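Local coordinates for Di-haem cytochrome c peroxidase family protein (Burkholderia thailandensis E264, PDB 6NX0) that carries two c-type hemes and probably acts as a peroxidase of the diheme cytochrome c peroxidase family, able to hold an unusually stable bis-Fe(IV) state, at residues Q201-L206 and D244-V249; M212-A215 and A219-R222; G385-L390 and V394-T399; R406-H409 and T413-D416. All blocks are in the same frame, centred on the assembly; numbering follows the deposited sequence.

Contact 1: residues Q201-L206 and D244-V249; sequences QLRGPL and DPERMV. With HEC (heme c), chain B.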
# COMPACT_ATOMS: atom_id res chain seq x y z
N GLN A 201 -11.62 5.26 -4.13
CA GLN A 201 -10.57 4.39 -4.66
C GLN A 201 -11.09 3.45 -5.74
O GLN A 201 -10.39 3.18 -6.72
CB GLN A 201 -9.95 3.60 -3.51
CG GLN A 201 -8.78 2.68 -3.90
CD GLN A 201 -9.23 1.40 -4.54
OE1 GLN A 201 -10.33 0.90 -4.28
NE2 GLN A 201 -8.38 0.85 -5.41
N LEU A 202 -12.28 2.88 -5.55
CA LEU A 202 -12.59 1.76 -6.44
C LEU A 202 -12.92 2.21 -7.85
O LEU A 202 -12.95 1.37 -8.75
CB LEU A 202 -13.69 0.86 -5.86
CG LEU A 202 -14.99 1.41 -5.32
CD1 LEU A 202 -15.69 2.27 -6.32
CD2 LEU A 202 -15.88 0.21 -4.94
N ARG A 203 -13.05 3.51 -8.10
CA ARG A 203 -13.12 3.98 -9.47
C ARG A 203 -11.90 3.55 -10.27
O ARG A 203 -11.99 3.31 -11.48
CB ARG A 203 -13.24 5.50 -9.49
CG ARG A 203 -14.46 6.02 -8.77
CD ARG A 203 -14.45 7.55 -8.74
NE ARG A 203 -15.80 8.09 -8.56
CZ ARG A 203 -16.66 8.29 -9.55
NH1 ARG A 203 -16.33 7.99 -10.80
NH2 ARG A 203 -17.87 8.77 -9.29
N GLY A 204 -10.74 3.50 -9.64
CA GLY A 204 -9.52 3.10 -10.31
C GLY A 204 -9.61 1.74 -10.97
O GLY A 204 -9.63 1.62 -12.20
N PRO A 205 -9.66 0.67 -10.16
CA PRO A 205 -9.68 -0.67 -10.76
C PRO A 205 -10.88 -0.93 -11.65
O PRO A 205 -10.75 -1.61 -12.67
CB PRO A 205 -9.69 -1.60 -9.53
CG PRO A 205 -10.11 -0.74 -8.38
CD PRO A 205 -9.54 0.60 -8.69
N LEU A 206 -12.06 -0.39 -11.31
CA LEU A 206 -13.25 -0.69 -12.10
C LEU A 206 -13.12 -0.22 -13.55
O LEU A 206 -13.58 -0.90 -14.46
CB LEU A 206 -14.50 -0.08 -11.46
CG LEU A 206 -15.04 -0.79 -10.22
CD1 LEU A 206 -16.10 0.09 -9.58
CD2 LEU A 206 -15.60 -2.18 -10.54
N ASP A 244 -28.64 6.19 -12.71
CA ASP A 244 -27.70 7.28 -12.49
C ASP A 244 -26.32 6.67 -12.36
O ASP A 244 -26.00 6.09 -11.30
CB ASP A 244 -28.09 8.04 -11.22
CG ASP A 244 -27.20 9.22 -10.90
OD1 ASP A 244 -26.04 9.26 -11.35
OD2 ASP A 244 -27.67 10.11 -10.15
N PRO A 245 -25.46 6.74 -13.39
CA PRO A 245 -24.17 6.02 -13.31
C PRO A 245 -23.33 6.44 -12.12
O PRO A 245 -22.67 5.60 -11.50
CB PRO A 245 -23.50 6.37 -14.63
CG PRO A 245 -24.63 6.72 -15.58
CD PRO A 245 -25.69 7.33 -14.72
N GLU A 246 -23.31 7.74 -11.78
CA GLU A 246 -22.45 8.17 -10.69
C GLU A 246 -23.00 7.74 -9.34
O GLU A 246 -22.23 7.43 -8.43
CB GLU A 246 -22.24 9.70 -10.75
CG GLU A 246 -21.38 10.14 -11.95
CD GLU A 246 -20.05 9.41 -12.02
OE1 GLU A 246 -19.71 8.86 -13.10
OE2 GLU A 246 -19.35 9.37 -11.00
N ARG A 247 -24.32 7.65 -9.20
CA ARG A 247 -24.91 7.11 -7.98
C ARG A 247 -24.51 5.64 -7.80
O ARG A 247 -24.15 5.20 -6.69
CB ARG A 247 -26.42 7.28 -8.04
CG ARG A 247 -27.22 6.64 -6.93
CD ARG A 247 -27.03 7.31 -5.61
NE ARG A 247 -27.94 6.74 -4.63
CZ ARG A 247 -27.78 6.86 -3.32
NH1 ARG A 247 -26.75 7.53 -2.81
NH2 ARG A 247 -28.66 6.28 -2.50
N MET A 248 -24.56 4.86 -8.88
CA MET A 248 -24.12 3.47 -8.79
C MET A 248 -22.69 3.39 -8.26
O MET A 248 -22.39 2.60 -7.36
CB MET A 248 -24.24 2.79 -10.15
CG MET A 248 -23.70 1.33 -10.21
SD MET A 248 -24.48 0.19 -9.05
CE MET A 248 -25.89 -0.34 -10.02
N VAL A 249 -21.78 4.18 -8.83
CA VAL A 249 -20.39 4.12 -8.38
C VAL A 249 -20.28 4.54 -6.92
O VAL A 249 -19.54 3.93 -6.14
CB VAL A 249 -19.49 4.98 -9.30
CG1 VAL A 249 -18.06 5.03 -8.76
CG2 VAL A 249 -19.51 4.45 -10.71
FE HEC B . -6.99 -2.99 -5.86
CHA HEC B . -4.74 -0.68 -4.58
CHB HEC B . -9.26 -2.06 -3.51
CHC HEC B . -9.50 -4.50 -7.66
CHD HEC B . -4.76 -3.82 -8.36
NA HEC B . -6.96 -1.70 -4.29
C1A HEC B . -5.95 -0.82 -3.95
C2A HEC B . -6.36 -0.10 -2.78
C3A HEC B . -7.56 -0.56 -2.42
C4A HEC B . -8.00 -1.50 -3.42
CMA HEC B . -8.45 -0.04 -1.30
CAA HEC B . -5.53 1.00 -2.09
CBA HEC B . -4.73 0.42 -0.94
CGA HEC B . -3.78 1.40 -0.31
O1A HEC B . -3.21 1.02 0.76
O2A HEC B . -3.48 2.46 -0.94
NB HEC B . -8.99 -3.23 -5.66
C1B HEC B . -9.75 -2.73 -4.61
C2B HEC B . -11.12 -3.10 -4.83
C3B HEC B . -11.22 -3.68 -6.03
C4B HEC B . -9.87 -3.81 -6.55
CMB HEC B . -12.26 -2.77 -3.86
CAB HEC B . -12.46 -4.28 -6.72
CBB HEC B . -13.44 -3.14 -7.10
NC HEC B . -7.10 -3.98 -7.64
C1C HEC B . -8.24 -4.58 -8.17
C2C HEC B . -7.81 -5.43 -9.24
C3C HEC B . -6.49 -5.29 -9.44
C4C HEC B . -6.03 -4.35 -8.44
CMC HEC B . -8.72 -6.44 -9.96
CAC HEC B . -5.56 -6.23 -10.22
CBC HEC B . -5.80 -6.14 -11.74
ND HEC B . -5.10 -2.41 -6.33
C1D HEC B . -4.35 -2.91 -7.41
C2D HEC B . -3.11 -2.19 -7.47
C3D HEC B . -3.13 -1.20 -6.37
C4D HEC B . -4.39 -1.38 -5.70
CMD HEC B . -2.05 -2.35 -8.55
CAD HEC B . -2.05 -0.15 -6.04
CBD HEC B . -2.13 0.91 -7.12
CGD HEC B . -1.42 2.20 -6.75
O1D HEC B . -0.82 2.26 -5.65
O2D HEC B . -1.41 3.10 -7.63
O HOH W 1 -7.38 -1.22 -7.09
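Arg203 and Val249 bring the two backbones nearest, with 7.4 Å between Arg203 CA and Val249 CA, a gap for side chains to fill. Helix 203-207 supplies one side and the first turn of helix 245-260 the other. Asp244 caps that turn as its N-cap residue: Arg247 N donates to Asp244 OD1 over 3.2 Å, reaching the oxygen from above the carboxylate plane, and Glu246 N adds a weak bond to the same atom. The long Arg203 side chain does most of the bridging. Extended from CG to NE, it lays its guanidinium across Val249, whose CG1 sits over the centre of one face, 3.6 Å from Arg203 CZ. At the edge comes Glu246, its carboxylate nearly coplanar with the guanidinium (12°), making a salt bridge through Arg203 NH2 and Glu246 OE2; their modelled separation is too short to be taken literally. This helix pair belongs to the N-terminal heme domain of the diheme peroxidase fold, and the segment 201-206 turns its other side to the porphyrin. Pro205 CB approaches heme CHC at 3.5 Å. Gln201 NE2 lies 3.1 Å from heme C4A and gives a weak hydrogen bond to the water on the heme iron, 2.8 Å from that nitrogen.

Contact 2: residues M212-A215 and A219-R222; sequences MNNA and ALMR. With HEC (heme c), chain B; NO3 (nitrate ion), chain H.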
# COMPACT_ATOMS: atom_id res chain seq x y z
N MET A 212 -9.78 -3.96 -14.34
CA MET A 212 -11.05 -4.64 -14.58
C MET A 212 -11.71 -4.22 -15.89
O MET A 212 -12.57 -4.96 -16.37
CB MET A 212 -12.00 -4.39 -13.41
CG MET A 212 -11.36 -4.78 -12.07
SD MET A 212 -12.34 -4.51 -10.60
CE MET A 212 -13.45 -5.93 -10.64
N ASN A 213 -11.35 -3.07 -16.46
CA ASN A 213 -11.69 -2.73 -17.85
C ASN A 213 -13.19 -2.59 -18.13
O ASN A 213 -13.66 -2.86 -19.24
CB ASN A 213 -11.08 -3.76 -18.79
CG ASN A 213 -11.20 -3.39 -20.23
OD1 ASN A 213 -11.02 -2.24 -20.62
ND2 ASN A 213 -11.50 -4.39 -21.06
N ASN A 214 -13.97 -2.13 -17.17
CA ASN A 214 -15.31 -1.68 -17.54
C ASN A 214 -15.20 -0.40 -18.37
O ASN A 214 -14.35 0.45 -18.12
CB ASN A 214 -16.17 -1.47 -16.30
CG ASN A 214 -16.39 -2.75 -15.54
OD1 ASN A 214 -17.09 -3.65 -16.00
ND2 ASN A 214 -15.76 -2.87 -14.39
N ALA A 215 -16.08 -0.27 -19.37
CA ALA A 215 -15.90 0.78 -20.36
C ALA A 215 -16.20 2.16 -19.79
O ALA A 215 -15.57 3.16 -20.17
CB ALA A 215 -16.80 0.49 -21.56
N ALA A 219 -21.86 1.94 -18.61
CA ALA A 219 -21.86 0.54 -19.00
C ALA A 219 -21.92 -0.36 -17.77
O ALA A 219 -22.66 -1.35 -17.76
CB ALA A 219 -20.60 0.24 -19.82
N LEU A 220 -21.14 -0.04 -16.75
CA LEU A 220 -21.12 -0.88 -15.56
C LEU A 220 -22.48 -0.86 -14.88
O LEU A 220 -22.95 -1.90 -14.40
CB LEU A 220 -20.03 -0.41 -14.61
CG LEU A 220 -19.93 -1.18 -13.28
CD1 LEU A 220 -19.62 -2.67 -13.55
CD2 LEU A 220 -18.92 -0.54 -12.34
N MET A 221 -23.10 0.31 -14.82
CA MET A 221 -24.43 0.43 -14.21
C MET A 221 -25.42 -0.48 -14.89
O MET A 221 -26.19 -1.20 -14.23
CB MET A 221 -24.89 1.88 -14.29
CG MET A 221 -26.32 2.14 -13.85
SD MET A 221 -26.83 3.80 -14.31
CE MET A 221 -27.15 3.58 -16.06
N ARG A 222 -25.44 -0.46 -16.22
CA ARG A 222 -26.39 -1.27 -16.97
C ARG A 222 -26.12 -2.75 -16.75
O ARG A 222 -27.05 -3.54 -16.59
CB ARG A 222 -26.30 -0.95 -18.46
CG ARG A 222 -26.96 0.37 -18.83
CD ARG A 222 -26.64 0.76 -20.28
NE ARG A 222 -27.54 1.84 -20.70
CZ ARG A 222 -27.39 3.12 -20.36
NH1 ARG A 222 -26.39 3.50 -19.58
NH2 ARG A 222 -28.26 4.02 -20.81
FE HEC B . -6.99 -2.99 -5.86
CHA HEC B . -4.74 -0.68 -4.58
CHB HEC B . -9.26 -2.06 -3.51
CHC HEC B . -9.50 -4.50 -7.66
CHD HEC B . -4.76 -3.82 -8.36
NA HEC B . -6.96 -1.70 -4.29
C1A HEC B . -5.95 -0.82 -3.95
C2A HEC B . -6.36 -0.10 -2.78
C3A HEC B . -7.56 -0.56 -2.42
C4A HEC B . -8.00 -1.50 -3.42
CMA HEC B . -8.45 -0.04 -1.30
CAA HEC B . -5.53 1.00 -2.09
CBA HEC B . -4.73 0.42 -0.94
CGA HEC B . -3.78 1.40 -0.31
O1A HEC B . -3.21 1.02 0.76
O2A HEC B . -3.48 2.46 -0.94
NB HEC B . -8.99 -3.23 -5.66
C1B HEC B . -9.75 -2.73 -4.61
C2B HEC B . -11.12 -3.10 -4.83
C3B HEC B . -11.22 -3.68 -6.03
C4B HEC B . -9.87 -3.81 -6.55
CMB HEC B . -12.26 -2.77 -3.86
CAB HEC B . -12.46 -4.28 -6.72
CBB HEC B . -13.44 -3.14 -7.10
NC HEC B . -7.10 -3.98 -7.64
C1C HEC B . -8.24 -4.58 -8.17
C2C HEC B . -7.81 -5.43 -9.24
C3C HEC B . -6.49 -5.29 -9.44
C4C HEC B . -6.03 -4.35 -8.44
CMC HEC B . -8.72 -6.44 -9.96
CAC HEC B . -5.56 -6.23 -10.22
CBC HEC B . -5.80 -6.14 -11.74
ND HEC B . -5.10 -2.41 -6.33
C1D HEC B . -4.35 -2.91 -7.41
C2D HEC B . -3.11 -2.19 -7.47
C3D HEC B . -3.13 -1.20 -6.37
C4D HEC B . -4.39 -1.38 -5.70
CMD HEC B . -2.05 -2.35 -8.55
CAD HEC B . -2.05 -0.15 -6.04
CBD HEC B . -2.13 0.91 -7.12
CGD HEC B . -1.42 2.20 -6.75
O1D HEC B . -0.82 2.26 -5.65
O2D HEC B . -1.41 3.10 -7.63
N NO3 H . -18.97 -2.76 -18.88
O1 NO3 H . -18.94 -2.16 -17.79
O2 NO3 H . -18.18 -2.42 -19.85
O3 NO3 H . -19.83 -3.68 -19.01
O HOH W 1 -7.38 -1.22 -7.09
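Ala219 and Leu220 face Ala215 and Asn214 across a short loop-to-helix connection, where the loop leaving helix 203-207 turns into helix 217-225 of the N-terminal heme domain. A nitrate ion, probably from the crystallisation liquor, sits in the turn. Ala219 comes first: its CB points toward the loop and meets Ala215 CB at 4.2 Å, a light methyl-to-methyl touch at the partly exposed end. The same methyl approaches the nitrate, Ala219 CB lying 3.5 Å from the nitrate N. Leu220 follows and goes deeper, its backbone Leu220 N 3.2 Å from nitrate O1. With CG anti to the backbone N (chi1 178°), its CD1 reaches the Asn214 amide, 3.7 Å from Asn214 OD1, while the side chain also packs on Leu206 and Phe207 of helix 203-207. This apolar branch lies against an amide whose polar ends are used by others: Asn214 OD1 accepts from Lys223 NZ, and Asn214 ND2 bonds to the backbone oxygens of Leu114 and Leu206. One residue on, Met221 does not reach the loop and packs on Pro245 of helix 245-260. At the start of the loop, Met212 SD stands 3.9 Å from heme CAB. The nitrate is held by Ala215 N, which donates to nitrate O2 over 3.0 Å at 167°.

Contact 3: residues G385-L390 and V394-T399; sequences GVFDTL and VAFYNT. With HEC (heme c), chain C.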
# COMPACT_ATOMS: atom_id res chain seq x y z
N GLY A 385 7.04 -3.78 -8.05
CA GLY A 385 7.26 -5.22 -8.05
C GLY A 385 8.68 -5.64 -8.35
O GLY A 385 8.92 -6.80 -8.73
N VAL A 386 9.66 -4.74 -8.22
CA VAL A 386 10.99 -5.00 -8.77
C VAL A 386 11.70 -6.14 -8.06
O VAL A 386 12.48 -6.87 -8.69
CB VAL A 386 11.85 -3.72 -8.78
CG1 VAL A 386 12.26 -3.24 -7.38
CG2 VAL A 386 13.11 -3.95 -9.63
N PHE A 387 11.46 -6.34 -6.76
CA PHE A 387 12.15 -7.39 -6.00
C PHE A 387 11.24 -8.59 -5.83
O PHE A 387 10.04 -8.43 -5.59
CB PHE A 387 12.56 -6.88 -4.62
CG PHE A 387 13.55 -5.76 -4.66
CD1 PHE A 387 14.70 -5.84 -5.44
CD2 PHE A 387 13.33 -4.62 -3.93
CE1 PHE A 387 15.60 -4.79 -5.48
CE2 PHE A 387 14.24 -3.57 -3.97
CZ PHE A 387 15.36 -3.67 -4.74
N ASP A 388 11.80 -9.80 -5.95
CA ASP A 388 11.01 -11.01 -5.76
C ASP A 388 11.33 -11.75 -4.47
O ASP A 388 10.70 -12.78 -4.20
CB ASP A 388 11.13 -11.96 -6.97
CG ASP A 388 12.50 -12.56 -7.16
OD1 ASP A 388 13.43 -12.27 -6.40
OD2 ASP A 388 12.66 -13.37 -8.11
N THR A 389 12.21 -11.21 -3.62
CA THR A 389 12.41 -11.77 -2.29
C THR A 389 12.44 -10.65 -1.27
O THR A 389 12.94 -9.56 -1.54
CB THR A 389 13.72 -12.55 -2.15
OG1 THR A 389 14.82 -11.65 -2.21
CG2 THR A 389 13.86 -13.62 -3.24
N LEU A 390 11.90 -10.96 -0.09
CA LEU A 390 11.90 -9.99 1.00
C LEU A 390 13.31 -9.61 1.39
O LEU A 390 13.59 -8.44 1.68
CB LEU A 390 11.15 -10.57 2.19
CG LEU A 390 11.15 -9.70 3.46
CD1 LEU A 390 10.54 -8.31 3.15
CD2 LEU A 390 10.43 -10.38 4.59
N VAL A 394 15.05 -5.71 1.83
CA VAL A 394 15.73 -5.20 3.02
C VAL A 394 17.18 -4.85 2.69
O VAL A 394 17.69 -3.79 3.09
CB VAL A 394 15.64 -6.24 4.15
CG1 VAL A 394 16.47 -5.81 5.37
CG2 VAL A 394 14.20 -6.50 4.54
N ALA A 395 17.88 -5.73 1.97
CA ALA A 395 19.28 -5.50 1.63
C ALA A 395 19.47 -4.24 0.80
O ALA A 395 20.50 -3.57 0.89
CB ALA A 395 19.84 -6.72 0.88
N PHE A 396 18.46 -3.87 0.00
CA PHE A 396 18.53 -2.65 -0.80
C PHE A 396 18.87 -1.44 0.06
O PHE A 396 19.68 -0.60 -0.33
CB PHE A 396 17.19 -2.46 -1.52
CG PHE A 396 17.00 -1.09 -2.14
CD1 PHE A 396 17.61 -0.77 -3.34
CD2 PHE A 396 16.21 -0.13 -1.50
CE1 PHE A 396 17.44 0.48 -3.89
CE2 PHE A 396 16.06 1.12 -2.07
CZ PHE A 396 16.66 1.41 -3.25
N TYR A 397 18.25 -1.33 1.23
CA TYR A 397 18.51 -0.19 2.10
C TYR A 397 19.96 -0.13 2.52
O TYR A 397 20.52 0.96 2.67
CB TYR A 397 17.64 -0.24 3.34
CG TYR A 397 16.19 0.04 3.06
CD1 TYR A 397 15.73 1.35 3.00
CD2 TYR A 397 15.29 -0.99 2.87
CE1 TYR A 397 14.40 1.62 2.75
CE2 TYR A 397 13.95 -0.73 2.64
CZ TYR A 397 13.52 0.57 2.57
OH TYR A 397 12.22 0.86 2.34
N ASN A 398 20.58 -1.29 2.71
CA ASN A 398 21.92 -1.30 3.27
C ASN A 398 22.99 -0.85 2.27
O ASN A 398 23.98 -0.22 2.67
CB ASN A 398 22.25 -2.69 3.79
CG ASN A 398 23.43 -2.70 4.73
OD1 ASN A 398 23.62 -1.76 5.51
ND2 ASN A 398 24.22 -3.78 4.67
N THR A 399 22.85 -1.19 0.98
CA THR A 399 23.92 -0.88 0.04
C THR A 399 23.46 -0.10 -1.20
O THR A 399 24.23 0.03 -2.15
CB THR A 399 24.69 -2.15 -0.38
OG1 THR A 399 23.84 -3.11 -1.02
CG2 THR A 399 25.37 -2.78 0.83
FE HEC C . 10.93 0.89 3.83
CHA HEC C . 8.94 -0.04 1.19
CHB HEC C . 11.39 -2.41 4.65
CHC HEC C . 13.41 1.76 6.03
CHD HEC C . 10.22 4.19 3.30
NA HEC C . 10.24 -0.88 3.10
C1A HEC C . 9.39 -1.02 2.02
C2A HEC C . 9.25 -2.43 1.77
C3A HEC C . 9.84 -3.08 2.79
C4A HEC C . 10.48 -2.11 3.64
CMA HEC C . 10.03 -4.59 2.93
CAA HEC C . 8.35 -3.05 0.69
CBA HEC C . 6.93 -3.27 1.20
CGA HEC C . 5.94 -3.76 0.18
O1A HEC C . 4.73 -3.78 0.55
O2A HEC C . 6.26 -3.85 -1.04
NB HEC C . 12.13 -0.10 5.10
C1B HEC C . 12.12 -1.48 5.33
C2B HEC C . 13.13 -1.78 6.33
C3B HEC C . 13.74 -0.65 6.67
C4B HEC C . 13.10 0.42 5.94
CMB HEC C . 13.36 -3.20 6.91
CAB HEC C . 14.97 -0.46 7.61
CBB HEC C . 16.19 -1.24 7.07
NC HEC C . 11.62 2.63 4.59
C1C HEC C . 12.70 2.76 5.43
C2C HEC C . 12.91 4.17 5.64
C3C HEC C . 11.97 4.84 4.96
C4C HEC C . 11.16 3.89 4.25
CMC HEC C . 14.01 4.69 6.59
CAC HEC C . 11.64 6.34 5.08
CBC HEC C . 12.86 7.15 4.58
ND HEC C . 9.75 1.87 2.52
C1D HEC C . 9.62 3.27 2.48
C2D HEC C . 8.90 3.61 1.29
C3D HEC C . 8.59 2.34 0.59
C4D HEC C . 9.10 1.30 1.43
CMD HEC C . 8.53 5.00 0.79
CAD HEC C . 7.87 2.19 -0.76
CBD HEC C . 8.90 2.34 -1.86
CGD HEC C . 8.36 1.83 -3.18
O1D HEC C . 7.29 1.18 -3.18
O2D HEC C . 9.11 1.94 -4.19
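Leu390 and Val394 meet across the first turn of helix 390-399, the helix that carries the tyrosine ligand of the second heme in the C-terminal cytochrome c domain. Val394 N donates to Leu390 O at 3.1 Å, an ordinary helical bond. Just ahead, Thr389 is the N-cap, its OG1 accepting from Asp392 N. The tight part lies at the rim of the heme, against its CMA and CMB methyls. Leu390 CD1 rests 3.8 Å from heme CMA, and Val394 CG2, 4.3 Å from Leu390 CD1, fills in beside it; behind them stand Val447, Leu450 and Leu454 of helix 444-455. A second buried patch pairs two phenylalanines. Phe387, its ring aimed at the helix by a chi1 of -63°, pushes the far end of that ring against the base of Phe396, Phe387 CZ lying 3.9 Å from Phe396 CB. The rings meet obliquely, planes at 50°, while Val386 CG1 covers the centre of one Phe387 face. Phe387 and Val386 form a classic beta bulge opposite Phe381. The looser side is the outer edge of the loop, where the partly exposed Asp388 takes no part in the contact and has a long, weak ion pair with Lys473. On the inner side, Tyr397 leans over the porphyrin, one ring face turned obliquely to it near C4B, and Tyr397 OH coordinates the heme iron at 2.0 Å, with His305 as the other axial ligand.

Contact 4: residues R406-H409 and T413-D416; sequences RWYH and TFDD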
# COMPACT_ATOMS: atom_id res chain seq x y z
N ARG A 406 25.21 -2.37 -8.03
CA ARG A 406 24.58 -3.65 -7.73
C ARG A 406 23.06 -3.58 -7.92
O ARG A 406 22.44 -4.56 -8.34
CB ARG A 406 24.91 -4.08 -6.30
CG ARG A 406 24.12 -5.27 -5.71
CD ARG A 406 24.52 -5.51 -4.24
NE ARG A 406 23.67 -6.47 -3.54
CZ ARG A 406 23.82 -6.82 -2.25
NH1 ARG A 406 24.78 -6.28 -1.51
NH2 ARG A 406 23.00 -7.71 -1.70
N TRP A 407 22.48 -2.43 -7.62
CA TRP A 407 21.03 -2.28 -7.58
C TRP A 407 20.47 -1.67 -8.85
O TRP A 407 19.36 -2.03 -9.25
CB TRP A 407 20.63 -1.43 -6.37
CG TRP A 407 21.04 -2.11 -5.11
CD1 TRP A 407 22.12 -1.82 -4.34
CD2 TRP A 407 20.42 -3.25 -4.51
NE1 TRP A 407 22.21 -2.70 -3.29
CE2 TRP A 407 21.17 -3.59 -3.37
CE3 TRP A 407 19.29 -4.02 -4.82
CZ2 TRP A 407 20.84 -4.65 -2.54
CZ3 TRP A 407 18.95 -5.06 -3.99
CH2 TRP A 407 19.72 -5.37 -2.85
N TYR A 408 21.22 -0.76 -9.48
CA TYR A 408 20.69 0.02 -10.60
C TYR A 408 21.25 -0.47 -11.92
O TYR A 408 21.56 0.32 -12.82
CB TYR A 408 20.97 1.50 -10.37
CG TYR A 408 20.30 2.03 -9.12
CD1 TYR A 408 18.91 1.93 -8.94
CD2 TYR A 408 21.04 2.62 -8.11
CE1 TYR A 408 18.28 2.39 -7.79
CE2 TYR A 408 20.43 3.09 -6.96
CZ TYR A 408 19.05 2.99 -6.80
OH TYR A 408 18.46 3.45 -5.68
N HIS A 409 21.35 -1.80 -12.05
CA HIS A 409 21.69 -2.45 -13.31
C HIS A 409 22.97 -1.84 -13.88
O HIS A 409 23.07 -1.51 -15.06
CB HIS A 409 20.50 -2.36 -14.29
CG HIS A 409 19.20 -2.81 -13.69
ND1 HIS A 409 18.21 -1.93 -13.29
CD2 HIS A 409 18.74 -4.05 -13.39
CE1 HIS A 409 17.19 -2.61 -12.79
NE2 HIS A 409 17.49 -3.90 -12.84
N THR A 413 23.95 5.68 -10.19
CA THR A 413 22.90 6.45 -9.55
C THR A 413 21.57 5.81 -9.95
O THR A 413 21.52 4.83 -10.70
CB THR A 413 22.97 7.93 -9.95
OG1 THR A 413 22.07 8.72 -9.14
CG2 THR A 413 22.60 8.08 -11.40
N PHE A 414 20.50 6.39 -9.43
CA PHE A 414 19.16 5.83 -9.55
C PHE A 414 18.78 5.70 -11.02
O PHE A 414 18.98 6.61 -11.82
CB PHE A 414 18.16 6.73 -8.84
CG PHE A 414 18.71 7.38 -7.58
CD1 PHE A 414 19.09 6.60 -6.50
CD2 PHE A 414 18.87 8.76 -7.49
CE1 PHE A 414 19.60 7.17 -5.36
CE2 PHE A 414 19.37 9.34 -6.32
CZ PHE A 414 19.75 8.54 -5.26
N ASP A 415 18.20 4.56 -11.38
CA ASP A 415 17.78 4.37 -12.76
C ASP A 415 16.27 4.42 -12.95
O ASP A 415 15.80 4.21 -14.07
CB ASP A 415 18.34 3.07 -13.34
CG ASP A 415 17.74 1.80 -12.73
OD1 ASP A 415 17.01 1.84 -11.73
OD2 ASP A 415 18.02 0.72 -13.33
N ASP A 416 15.49 4.74 -11.91
CA ASP A 416 14.06 4.90 -12.12
C ASP A 416 13.57 6.27 -11.68
O ASP A 416 12.38 6.44 -11.36
CB ASP A 416 13.28 3.81 -11.40
CG ASP A 416 11.93 3.54 -12.03
OD1 ASP A 416 11.75 3.81 -13.26
OD2 ASP A 416 11.04 3.08 -11.29
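Tyr408 and Phe414 make the aromatic part of this contact, running side by side and pointing the same way. Their planes stand at 89°, an offset edge-to-face pair in which the Phe414 edge is turned to the Tyr408 face. Phe414 CD1 does the touching, 3.3 Å from Tyr408 OH and close to CZ. The same Tyr408 face also receives a CH-pi contact: Phe414 CA sits 3.7 Å from the ring centroid, almost on its normal, so the backbone of the second segment is pressed squarely onto the ring. Thr413 O approaches the ring obliquely, 3.4 Å from Tyr408 CG.

Most polar contacts involve Asp415, whose chi1 of 69° places the carboxylate against Tyr408 and His409. His409 ND1 donates to Asp415 OD2 over 2.7 Å at 167°; the oxygen lies in the imidazole plane and uses its syn lone pair. This carboxylate would probably favour a positively charged imidazole. Asp415 OD1 lies at the Tyr408 ring edge and accepts from Arg331 N, while Tyr408 OH bonds to Ala328 O; Asp416 makes a salt bridge with Arg331.

Together these bonds join the end of helix 404-407, in the C-terminal cytochrome c domain, to the loop following it and to the segment around Arg331. Tyr408 packs on Phe396, and Trp407 on Ala395, against helix 390-399, which carries the heme ligand Tyr397, its side chain about 9 Å from that of Tyr408.

The four contacts form two pairs, one in each heme domain. Contact 1 and contact 2 belong to the N-terminal domain, with centres 9 Å apart; contact 2 falls within the chain between the two segments of contact 1, and its loop bonds back to helix 203-207 through Met212 N and Pro205 O. Contact 3 and contact 4 follow in series in the C-terminal domain, centres 12 Å apart, where successive helices 390-399 and 404-407 meet through Thr399 and Trp407. Contacts 1 and 3 lie on opposite sides of the chain's centre, about 35 Å between centres. Contacts 1 and 2 touch the first heme and contact 3 the second, with contact 4 one layer out.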